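Local coordinates for protein endo-xylogalacturonan hydrolase A (PDB 4C2L) that hydrolyses xylogalacturonan, the xylose-substituted galacturonan of the hairy regions of pectin, as a secreted glycoside hydrolase of family 28, at residues 74-80 against 110-116; 91-97 against 133-139; 296-302 against 339-345; 368-372 against 381-386. One frame throughout, in Å; residues are numbered along the deposited sequence.

Overall arrangement
Family 28 enzymes fold as a right-handed parallel β-helix, and the four contacts join successive coils near its two ends. From the N terminus, contact 1 closes a loop from 74-80 to 110-116. Contact 2 opens inside that loop at 91-97 and closes beyond it at 133-139, so the two cross along the chain; F80 and I113 of contact 1 pack on residues of contact 2. Contact 3 (296-302 with 339-345) follows in series. Contact 4 (368-372 with 381-386) closes last, its strand 368-372 probably hydrogen-bonded to strand 339-344 of contact 3. Contacts 2, 3 and 4 lie on the same 11-stranded parallel sheet, contact 1 on another face.

Contact 1: 74-80 against 110-116; sequences VEGLLKF and SGVIDGN
A first torsion of -158° sets CG of N116 opposite its own backbone N and carries the amide to the end of strand 77-80, while F80, with CG opposite its carbonyl carbon (chi1 -81°), lays its ring beside I113. I113 CG2 is at the ring's edge, 4.0 Å from F80 CE2, and D114 O lies at the edge too, in the ring plane. N116 ND2 reaches F80 O at 3.0 Å, in the carbonyl plane and close to its own amide plane, adding one bond beyond the backbone ladder. D114 OD1 accepts from N116 N, two residues on, at 2.9 Å, which makes an Asx turn. Before it the parallel ladder alternates, V112 N to G76 O, L78 N to V112 O, D114 N to L78 O and F80 N to D114 O. Branched apolar ends can meet across neighbouring strands: L77 CD1 lies 3.7 Å from V112 CG1 and 3.8 Å from D114 CB. The extended K79 lies beside D114, opposite charges near but not in contact (K79 NZ to D114 OD2 4.9 Å); NZ bonds weakly to a water that donates to N116 OD1, and OD2 has a long, weak ion pair with K152. G111, without a side chain, can bring CA to 3.3 Å from V74 O. Strand 77-80 also pairs with 55-58, and 112-114 with 142-152. F80 touches M93, I94 and L135, and I113 packs on I94 and L135.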
# COMPACT_ATOMS: atom_id res chain seq x y z
N VAL A 74 10.87 -3.08 -19.23
CA VAL A 74 10.19 -4.36 -19.16
C VAL A 74 9.04 -4.31 -20.15
O VAL A 74 8.03 -3.64 -19.89
CB VAL A 74 9.67 -4.63 -17.73
CG1 VAL A 74 9.04 -6.02 -17.63
CG2 VAL A 74 10.79 -4.44 -16.70
N GLU A 75 9.18 -4.99 -21.29
CA GLU A 75 8.08 -5.05 -22.27
C GLU A 75 7.47 -6.43 -22.35
O GLU A 75 6.39 -6.61 -22.92
CB GLU A 75 8.54 -4.57 -23.66
CG GLU A 75 9.41 -3.31 -23.62
CD GLU A 75 8.70 -2.11 -23.01
OE1 GLU A 75 7.47 -2.13 -22.87
OE2 GLU A 75 9.39 -1.14 -22.66
N GLY A 76 8.14 -7.42 -21.76
CA GLY A 76 7.65 -8.78 -21.74
C GLY A 76 7.14 -9.18 -20.37
O GLY A 76 6.81 -8.32 -19.54
N LEU A 77 7.10 -10.48 -20.15
CA LEU A 77 6.59 -11.06 -18.91
C LEU A 77 7.77 -11.51 -18.05
O LEU A 77 8.64 -12.24 -18.53
CB LEU A 77 5.71 -12.27 -19.24
CG LEU A 77 5.21 -13.12 -18.04
CD1 LEU A 77 4.44 -12.25 -17.04
CD2 LEU A 77 4.36 -14.28 -18.54
N LEU A 78 7.82 -11.04 -16.80
CA LEU A 78 8.78 -11.57 -15.82
C LEU A 78 7.95 -12.40 -14.88
O LEU A 78 7.13 -11.86 -14.13
CB LEU A 78 9.46 -10.44 -15.04
CG LEU A 78 10.15 -9.31 -15.83
CD1 LEU A 78 10.94 -8.38 -14.93
CD2 LEU A 78 11.05 -9.88 -16.90
N LYS A 79 8.13 -13.71 -14.94
CA LYS A 79 7.29 -14.60 -14.17
C LYS A 79 8.09 -15.22 -13.05
O LYS A 79 9.01 -16.01 -13.30
CB LYS A 79 6.68 -15.69 -15.05
CG LYS A 79 5.77 -16.59 -14.24
CD LYS A 79 4.97 -17.53 -15.10
CE LYS A 79 3.89 -18.21 -14.27
NZ LYS A 79 3.28 -19.29 -15.10
N PHE A 80 7.76 -14.86 -11.81
CA PHE A 80 8.40 -15.49 -10.64
C PHE A 80 7.91 -16.90 -10.38
O PHE A 80 6.75 -17.22 -10.61
CB PHE A 80 8.17 -14.65 -9.39
CG PHE A 80 9.09 -13.50 -9.28
CD1 PHE A 80 10.39 -13.68 -8.79
CD2 PHE A 80 8.69 -12.21 -9.68
CE1 PHE A 80 11.26 -12.60 -8.69
CE2 PHE A 80 9.57 -11.14 -9.58
CZ PHE A 80 10.84 -11.33 -9.08
N SER A 110 3.12 -3.10 -22.26
CA SER A 110 2.85 -4.54 -22.32
C SER A 110 3.57 -5.32 -21.22
O SER A 110 3.30 -6.51 -21.03
CB SER A 110 3.22 -5.11 -23.69
OG SER A 110 2.54 -4.40 -24.71
N GLY A 111 4.48 -4.65 -20.51
CA GLY A 111 5.28 -5.33 -19.47
C GLY A 111 4.46 -5.82 -18.29
O GLY A 111 3.61 -5.09 -17.77
N VAL A 112 4.74 -7.04 -17.83
CA VAL A 112 4.02 -7.61 -16.71
C VAL A 112 5.02 -8.27 -15.76
O VAL A 112 5.91 -9.01 -16.21
CB VAL A 112 3.00 -8.69 -17.19
CG1 VAL A 112 2.32 -9.35 -15.99
CG2 VAL A 112 1.95 -8.07 -18.11
N ILE A 113 4.90 -7.98 -14.46
CA ILE A 113 5.67 -8.69 -13.44
C ILE A 113 4.64 -9.55 -12.72
O ILE A 113 3.73 -9.03 -12.07
CB ILE A 113 6.37 -7.72 -12.45
CG1 ILE A 113 7.30 -6.76 -13.22
CG2 ILE A 113 7.14 -8.50 -11.38
CD1 ILE A 113 7.81 -5.59 -12.38
N ASP A 114 4.80 -10.86 -12.84
CA ASP A 114 3.85 -11.82 -12.29
C ASP A 114 4.46 -12.45 -11.05
O ASP A 114 5.38 -13.27 -11.17
CB ASP A 114 3.54 -12.89 -13.36
CG ASP A 114 2.48 -13.91 -12.92
OD1 ASP A 114 2.03 -13.90 -11.76
OD2 ASP A 114 2.07 -14.74 -13.78
N GLY A 115 3.94 -12.11 -9.87
CA GLY A 115 4.41 -12.69 -8.60
C GLY A 115 4.01 -14.12 -8.34
O GLY A 115 4.53 -14.74 -7.40
N ASN A 116 3.09 -14.65 -9.15
CA ASN A 116 2.70 -16.06 -9.10
C ASN A 116 2.28 -16.46 -7.69
O ASN A 116 2.71 -17.49 -7.16
CB ASN A 116 3.86 -16.93 -9.62
CG ASN A 116 3.43 -18.30 -10.11
OD1 ASN A 116 2.24 -18.64 -10.12
ND2 ASN A 116 4.42 -19.09 -10.55
O HOH W 1 1.26 -19.61 -12.51

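Contact 2: 91-97 against 133-139. With SO4 (sulfate ion), chain F.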
# COMPACT_ATOMS: atom_id res chain seq x y z
N THR A 91 12.56 -11.41 2.33
CA THR A 91 12.10 -10.03 2.35
C THR A 91 11.48 -9.57 1.03
O THR A 91 10.42 -8.95 1.03
CB THR A 91 13.27 -9.10 2.75
OG1 THR A 91 13.63 -9.40 4.10
CG2 THR A 91 12.87 -7.62 2.64
N ALA A 92 12.17 -9.85 -0.08
CA ALA A 92 11.88 -9.19 -1.35
C ALA A 92 11.99 -10.18 -2.51
O ALA A 92 12.85 -11.06 -2.51
CB ALA A 92 12.87 -8.07 -1.58
N MET A 93 11.11 -10.02 -3.50
CA MET A 93 11.26 -10.76 -4.75
C MET A 93 12.13 -9.95 -5.70
O MET A 93 13.04 -10.50 -6.33
CB MET A 93 9.89 -11.02 -5.35
CG MET A 93 9.00 -11.73 -4.34
SD MET A 93 7.36 -12.09 -4.97
CE MET A 93 7.72 -13.49 -6.02
N ILE A 94 11.84 -8.66 -5.82
CA ILE A 94 12.74 -7.71 -6.49
C ILE A 94 13.27 -6.77 -5.42
O ILE A 94 12.49 -6.05 -4.77
CB ILE A 94 12.04 -6.89 -7.60
CG1 ILE A 94 11.41 -7.82 -8.63
CG2 ILE A 94 13.02 -5.94 -8.26
CD1 ILE A 94 10.47 -7.10 -9.59
N SER A 95 14.59 -6.80 -5.21
CA SER A 95 15.20 -6.01 -4.12
C SER A 95 15.92 -4.80 -4.72
O SER A 95 16.77 -4.94 -5.60
CB SER A 95 16.17 -6.88 -3.32
OG SER A 95 16.92 -6.07 -2.42
N VAL A 96 15.55 -3.60 -4.24
CA VAL A 96 16.12 -2.36 -4.76
C VAL A 96 16.68 -1.63 -3.55
O VAL A 96 15.99 -0.84 -2.90
CB VAL A 96 15.07 -1.50 -5.51
CG1 VAL A 96 15.72 -0.29 -6.17
CG2 VAL A 96 14.35 -2.33 -6.57
N SER A 97 17.93 -1.95 -3.22
CA SER A 97 18.53 -1.47 -1.98
C SER A 97 19.61 -0.44 -2.28
O SER A 97 20.58 -0.75 -2.99
CB SER A 97 19.14 -2.64 -1.20
OG SER A 97 19.62 -2.19 0.07
N PRO A 133 7.33 -12.82 0.79
CA PRO A 133 8.09 -11.64 0.37
C PRO A 133 7.23 -10.55 -0.26
O PRO A 133 6.15 -10.84 -0.78
CB PRO A 133 9.03 -12.21 -0.70
CG PRO A 133 8.25 -13.35 -1.30
CD PRO A 133 7.52 -13.96 -0.13
N THR A 134 7.74 -9.33 -0.25
CA THR A 134 7.19 -8.19 -1.01
C THR A 134 7.67 -8.26 -2.44
O THR A 134 8.83 -8.61 -2.69
CB THR A 134 7.68 -6.90 -0.35
OG1 THR A 134 7.09 -6.86 0.95
CG2 THR A 134 7.31 -5.62 -1.18
N LEU A 135 6.78 -7.95 -3.39
CA LEU A 135 7.13 -8.09 -4.81
C LEU A 135 8.20 -7.09 -5.25
O LEU A 135 9.21 -7.50 -5.86
CB LEU A 135 5.86 -7.95 -5.67
CG LEU A 135 6.10 -7.97 -7.18
CD1 LEU A 135 6.61 -9.35 -7.60
CD2 LEU A 135 4.80 -7.62 -7.88
N LEU A 136 8.00 -5.79 -4.98
CA LEU A 136 8.98 -4.75 -5.31
C LEU A 136 9.32 -4.01 -4.02
O LEU A 136 8.49 -3.28 -3.46
CB LEU A 136 8.42 -3.77 -6.35
CG LEU A 136 9.37 -2.64 -6.78
CD1 LEU A 136 10.70 -3.19 -7.31
CD2 LEU A 136 8.68 -1.81 -7.85
N TYR A 137 10.53 -4.23 -3.55
CA TYR A 137 10.93 -3.79 -2.22
C TYR A 137 12.05 -2.78 -2.37
O TYR A 137 13.18 -3.12 -2.78
CB TYR A 137 11.40 -5.01 -1.42
CG TYR A 137 11.76 -4.72 0.01
CD1 TYR A 137 10.80 -4.81 1.02
CD2 TYR A 137 13.08 -4.43 0.37
CE1 TYR A 137 11.13 -4.56 2.35
CE2 TYR A 137 13.42 -4.18 1.70
CZ TYR A 137 12.44 -4.26 2.67
OH TYR A 137 12.74 -4.04 3.99
N ILE A 138 11.73 -1.52 -2.09
CA ILE A 138 12.68 -0.42 -2.25
C ILE A 138 13.11 0.03 -0.86
O ILE A 138 12.28 0.33 0.00
CB ILE A 138 12.00 0.76 -3.01
CG1 ILE A 138 11.77 0.39 -4.46
CG2 ILE A 138 12.85 2.04 -2.93
CD1 ILE A 138 10.65 1.22 -5.10
N THR A 139 14.42 0.04 -0.62
CA THR A 139 14.91 0.50 0.67
C THR A 139 16.11 1.40 0.45
O THR A 139 17.06 1.01 -0.24
CB THR A 139 15.22 -0.65 1.64
OG1 THR A 139 15.69 -0.10 2.87
CG2 THR A 139 16.25 -1.64 1.06
S SO4 F . 16.16 -12.90 2.35
O1 SO4 F . 15.80 -14.05 3.22
O2 SO4 F . 17.62 -12.67 2.50
O3 SO4 F . 15.39 -11.72 2.80
O4 SO4 F . 15.86 -13.22 0.93
O HOH W 2 8.94 -8.00 3.03
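T91 to S97 and P133 to T139 run parallel and in step, joined by six backbone hydrogen bonds, and both segments turn a corner in the middle, at 93-94 and 135-136, where I94 N meets L135 O through a bent bond. T91, before the corner, puts CG2 over the centre of the ring of Y137, which lies after it, 3.5 Å from the centroid and 15° off its normal, a CH-pi contact. The tyrosine is placed for it by its first torsion, -176°, which carries the ring back along the face that A92 shares. Alanine is small enough for this position, since its CB is only 3.4 Å from Y137 CB. On the inner side M93 CG packs on P133 CG at 3.5 Å; chi1 of -55° and an extended chi2 put M93 SD 3.9 Å from L135 CD1, and the bend beyond SD turns only the terminal methyl. The branched end of L136 serves two neighbours: CD1 lies 3.7 Å from I94 CG2 and 3.8 Å from V96 CG2. At the outer end T91 N donates to a sulfate, probably from the crystallisation liquor, that R90 also holds, and a water bridges T91 O and T134 OG1. Strand 95-97 is the first of its sheet; beyond it M93 and S95 bond to the backbone of L62 and L64, and strand 134-139 has strand 159-162 on its other side. L136 packs on I146 and I138 on L144, both of strand 142-152, and M93 on P155.

Contact 3: 296-302 against 339-345; sequences YAFQIQS and VVANLDC
S302 OG gives its proton to D344 O at 2.7 Å, and A297 N donates to V340 O at the same 2.7 Å; these two bonds lie toward opposite ends of the pairing. A third polar link runs between side chains: N342 ND2 donates to Y296 OH at 3.2 Å, nearly straight at 168° and close to the amide plane, while N342 OD1 accepts from S387 N. Asparagine thus uses both ends of its amide, and N342 CB makes a CH-pi contact with one face of the Y296 ring, offset toward its rim, 4.0 Å from the centroid, with ring and amide planes 87° apart. Y336 stacks on the same tyrosine. The two strands belong to the fourth and fifth PbH1 repeats, adjacent coils of the parallel β-helix. Bonds from N342 N to F298 O, I300 N to N342 O and D344 N to I300 O form the rungs, whereas F298 N is buried without a partner. Apolar residues fill the interior: L343 CD2 lies in the plane of the F298 ring at its edge, 3.6 Å from F298 CD2, and F286 meets that ring edge-to-face. I300 CD1 lies 3.7 Å from C345 SG, whose disulfide to C351 ties the end of strand 339-344 to strand 350-358.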
# COMPACT_ATOMS: atom_id res chain seq x y z
N TYR A 296 -17.18 1.76 5.14
CA TYR A 296 -17.16 3.10 5.73
C TYR A 296 -16.49 4.03 4.75
O TYR A 296 -15.57 3.63 4.02
CB TYR A 296 -16.31 3.12 7.01
CG TYR A 296 -16.89 2.47 8.24
CD1 TYR A 296 -18.19 2.76 8.68
CD2 TYR A 296 -16.11 1.62 9.02
CE1 TYR A 296 -18.69 2.17 9.84
CE2 TYR A 296 -16.60 1.03 10.18
CZ TYR A 296 -17.89 1.32 10.58
OH TYR A 296 -18.38 0.74 11.73
N ALA A 297 -16.92 5.29 4.75
CA ALA A 297 -16.26 6.31 3.98
C ALA A 297 -14.96 6.71 4.69
O ALA A 297 -13.94 6.95 4.05
CB ALA A 297 -17.16 7.52 3.83
N PHE A 298 -15.02 6.82 6.01
CA PHE A 298 -13.83 7.17 6.80
C PHE A 298 -13.87 6.50 8.15
O PHE A 298 -14.95 6.32 8.74
CB PHE A 298 -13.70 8.69 6.95
CG PHE A 298 -12.31 9.13 7.29
CD1 PHE A 298 -11.36 9.30 6.29
CD2 PHE A 298 -11.92 9.34 8.62
CE1 PHE A 298 -10.05 9.69 6.60
CE2 PHE A 298 -10.62 9.73 8.93
CZ PHE A 298 -9.68 9.90 7.92
N GLN A 299 -12.70 6.14 8.66
CA GLN A 299 -12.66 5.46 9.93
C GLN A 299 -11.43 5.88 10.71
O GLN A 299 -10.35 6.00 10.13
CB GLN A 299 -12.69 3.94 9.74
CG GLN A 299 -12.71 3.16 11.03
CD GLN A 299 -12.85 1.66 10.82
OE1 GLN A 299 -12.71 1.16 9.70
NE2 GLN A 299 -13.11 0.94 11.91
N ILE A 300 -11.61 6.12 12.00
CA ILE A 300 -10.48 6.27 12.89
C ILE A 300 -10.55 5.16 13.92
O ILE A 300 -11.58 5.00 14.61
CB ILE A 300 -10.46 7.64 13.60
CG1 ILE A 300 -10.29 8.77 12.56
CG2 ILE A 300 -9.32 7.68 14.61
CD1 ILE A 300 -10.46 10.16 13.17
N GLN A 301 -9.46 4.40 14.00
CA GLN A 301 -9.32 3.35 14.99
C GLN A 301 -8.24 3.76 15.96
O GLN A 301 -7.13 4.09 15.55
CB GLN A 301 -8.94 2.03 14.32
CG GLN A 301 -10.08 1.42 13.50
CD GLN A 301 -9.58 0.30 12.61
OE1 GLN A 301 -9.45 -0.85 13.04
NE2 GLN A 301 -9.28 0.63 11.36
N SER A 302 -8.57 3.75 17.26
CA SER A 302 -7.62 4.11 18.30
C SER A 302 -7.37 2.93 19.25
O SER A 302 -6.57 3.04 20.18
CB SER A 302 -8.14 5.30 19.10
OG SER A 302 -9.39 5.00 19.68
N VAL A 339 -24.68 3.96 9.34
CA VAL A 339 -23.39 4.56 9.68
C VAL A 339 -22.47 4.58 8.45
O VAL A 339 -22.24 3.54 7.83
CB VAL A 339 -22.71 3.80 10.84
CG1 VAL A 339 -21.37 4.43 11.19
CG2 VAL A 339 -23.63 3.78 12.06
N VAL A 340 -21.97 5.76 8.10
CA VAL A 340 -21.06 5.93 6.95
C VAL A 340 -19.62 6.21 7.39
O VAL A 340 -18.70 6.18 6.56
CB VAL A 340 -21.55 7.03 6.00
CG1 VAL A 340 -22.95 6.72 5.47
CG2 VAL A 340 -21.53 8.40 6.69
N ALA A 341 -19.43 6.50 8.67
CA ALA A 341 -18.08 6.77 9.21
C ALA A 341 -18.04 6.45 10.70
O ALA A 341 -19.02 6.66 11.40
CB ALA A 341 -17.69 8.22 8.97
N ASN A 342 -16.90 5.95 11.17
CA ASN A 342 -16.72 5.59 12.57
C ASN A 342 -15.43 6.25 13.04
O ASN A 342 -14.33 5.78 12.75
CB ASN A 342 -16.63 4.06 12.72
CG ASN A 342 -16.83 3.59 14.16
OD1 ASN A 342 -16.58 4.33 15.12
ND2 ASN A 342 -17.30 2.36 14.31
N LEU A 343 -15.57 7.37 13.75
CA LEU A 343 -14.42 8.18 14.14
C LEU A 343 -14.18 7.96 15.61
O LEU A 343 -14.65 8.73 16.47
CB LEU A 343 -14.67 9.66 13.82
CG LEU A 343 -15.22 10.03 12.44
CD1 LEU A 343 -15.40 11.53 12.27
CD2 LEU A 343 -14.32 9.49 11.33
N ASP A 344 -13.46 6.88 15.92
CA ASP A 344 -13.19 6.54 17.30
C ASP A 344 -11.82 7.08 17.75
O ASP A 344 -10.86 6.33 17.90
CB ASP A 344 -13.27 5.02 17.52
CG ASP A 344 -13.41 4.65 18.99
OD1 ASP A 344 -14.18 5.34 19.69
OD2 ASP A 344 -12.78 3.67 19.44
N CYS A 345 -11.75 8.40 17.98
CA CYS A 345 -10.49 8.98 18.48
C CYS A 345 -10.21 8.52 19.92
O CYS A 345 -11.14 8.22 20.67
CB CYS A 345 -10.51 10.50 18.38
SG CYS A 345 -9.97 11.07 16.74

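Contact 4: 368-372 against 381-386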
# COMPACT_ATOMS: atom_id res chain seq x y z
N GLU A 368 -25.23 8.57 9.08
CA GLU A 368 -24.81 8.70 10.46
C GLU A 368 -23.28 8.60 10.58
O GLU A 368 -22.65 7.78 9.91
CB GLU A 368 -25.50 7.60 11.24
CG GLU A 368 -25.37 7.66 12.75
CD GLU A 368 -26.25 6.62 13.41
OE1 GLU A 368 -27.44 6.52 13.03
OE2 GLU A 368 -25.76 5.91 14.31
N VAL A 369 -22.71 9.46 11.41
CA VAL A 369 -21.27 9.41 11.70
C VAL A 369 -21.13 9.14 13.20
O VAL A 369 -21.55 9.96 14.04
CB VAL A 369 -20.57 10.73 11.30
CG1 VAL A 369 -19.10 10.73 11.71
CG2 VAL A 369 -20.71 10.99 9.80
N LEU A 370 -20.55 8.00 13.54
CA LEU A 370 -20.28 7.67 14.93
C LEU A 370 -18.99 8.37 15.35
O LEU A 370 -18.02 8.38 14.60
CB LEU A 370 -20.12 6.16 15.12
CG LEU A 370 -21.34 5.30 14.79
CD1 LEU A 370 -21.03 3.88 15.19
CD2 LEU A 370 -22.59 5.82 15.51
N CYS A 371 -19.01 8.97 16.55
CA CYS A 371 -17.85 9.73 17.03
C CYS A 371 -17.54 9.45 18.49
O CYS A 371 -18.46 9.26 19.30
CB CYS A 371 -18.08 11.23 16.90
SG CYS A 371 -18.42 11.86 15.25
N ALA A 372 -16.25 9.45 18.81
CA ALA A 372 -15.79 9.53 20.19
C ALA A 372 -14.59 10.45 20.20
O ALA A 372 -13.70 10.33 19.34
CB ALA A 372 -15.42 8.16 20.72
N THR A 381 -22.36 16.29 11.76
CA THR A 381 -23.09 15.93 12.98
C THR A 381 -22.65 14.56 13.48
O THR A 381 -22.56 13.61 12.70
CB THR A 381 -24.62 15.96 12.76
OG1 THR A 381 -24.98 17.22 12.20
CG2 THR A 381 -25.36 15.78 14.08
N CYS A 382 -22.38 14.46 14.78
CA CYS A 382 -21.92 13.22 15.40
C CYS A 382 -23.03 12.48 16.10
O CYS A 382 -24.01 13.08 16.57
CB CYS A 382 -20.81 13.49 16.42
SG CYS A 382 -19.19 13.74 15.67
N THR A 383 -22.85 11.17 16.18
CA THR A 383 -23.67 10.27 16.97
C THR A 383 -22.72 9.48 17.85
O THR A 383 -21.68 9.02 17.39
CB THR A 383 -24.48 9.33 16.05
OG1 THR A 383 -25.28 10.11 15.17
CG2 THR A 383 -25.37 8.38 16.86
N SER A 384 -23.07 9.32 19.12
CA SER A 384 -22.22 8.56 20.03
C SER A 384 -22.27 7.07 19.70
O SER A 384 -23.21 6.58 19.05
CB SER A 384 -22.67 8.78 21.47
OG SER A 384 -23.89 8.10 21.70
N GLY A 385 -21.25 6.36 20.14
CA GLY A 385 -21.18 4.92 19.97
C GLY A 385 -20.07 4.47 19.04
O GLY A 385 -20.08 3.33 18.60
N ALA A 386 -19.12 5.35 18.75
CA ALA A 386 -17.93 4.96 17.97
C ALA A 386 -17.14 3.90 18.73
O ALA A 386 -17.17 3.86 19.95
CB ALA A 386 -17.04 6.17 17.68
O HOH W 3 -24.23 11.34 12.86
O HOH W 4 -19.00 7.39 21.18
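The final rung of the parallel β-helix joins strand 368-372 to a short, weakly bonded strand at 383-384, with a disulfide between C371 and C382 beside it. The two sulfurs, C371 SG and C382 SG, are 2.1 Å apart, with a torsion of -70° about the S-S bond. Each cysteine turns SG opposite its carbonyl carbon, which brings the two sulfurs together. Two backbone bonds flank L370: T383 N donates to V369 O at 2.8 Å, and T383 O accepts from C371 N. Strand 383-384 is the last of the sheet within the chain, and two waters supplement its bonds to 368-372. One molecule receives V369 N and T383 OG1 and donates to T381 O, so threonine's hydroxyl is tied to both segments; another links C371 O with G385 N. At G385 the backbone takes phi 113°, where a CB would press on the carbonyl O of the preceding residue; glycine, lacking one, avoids this and turns the chain back over L370. A386 is compact enough to put CB 3.4 Å from C371 C and 4.0 Å from A372 CB. L370 lies against the turn, CD1 3.6 Å from G385 O and CD2 3.7 Å from S384 O, while the aliphatic part of E368 crosses T383 at about a right angle, E368 CG 3.4 Å from T383 OG1. Strand 339-344 bonds to the far edge of strand 368-372, and A386 also packs on N342 and D344.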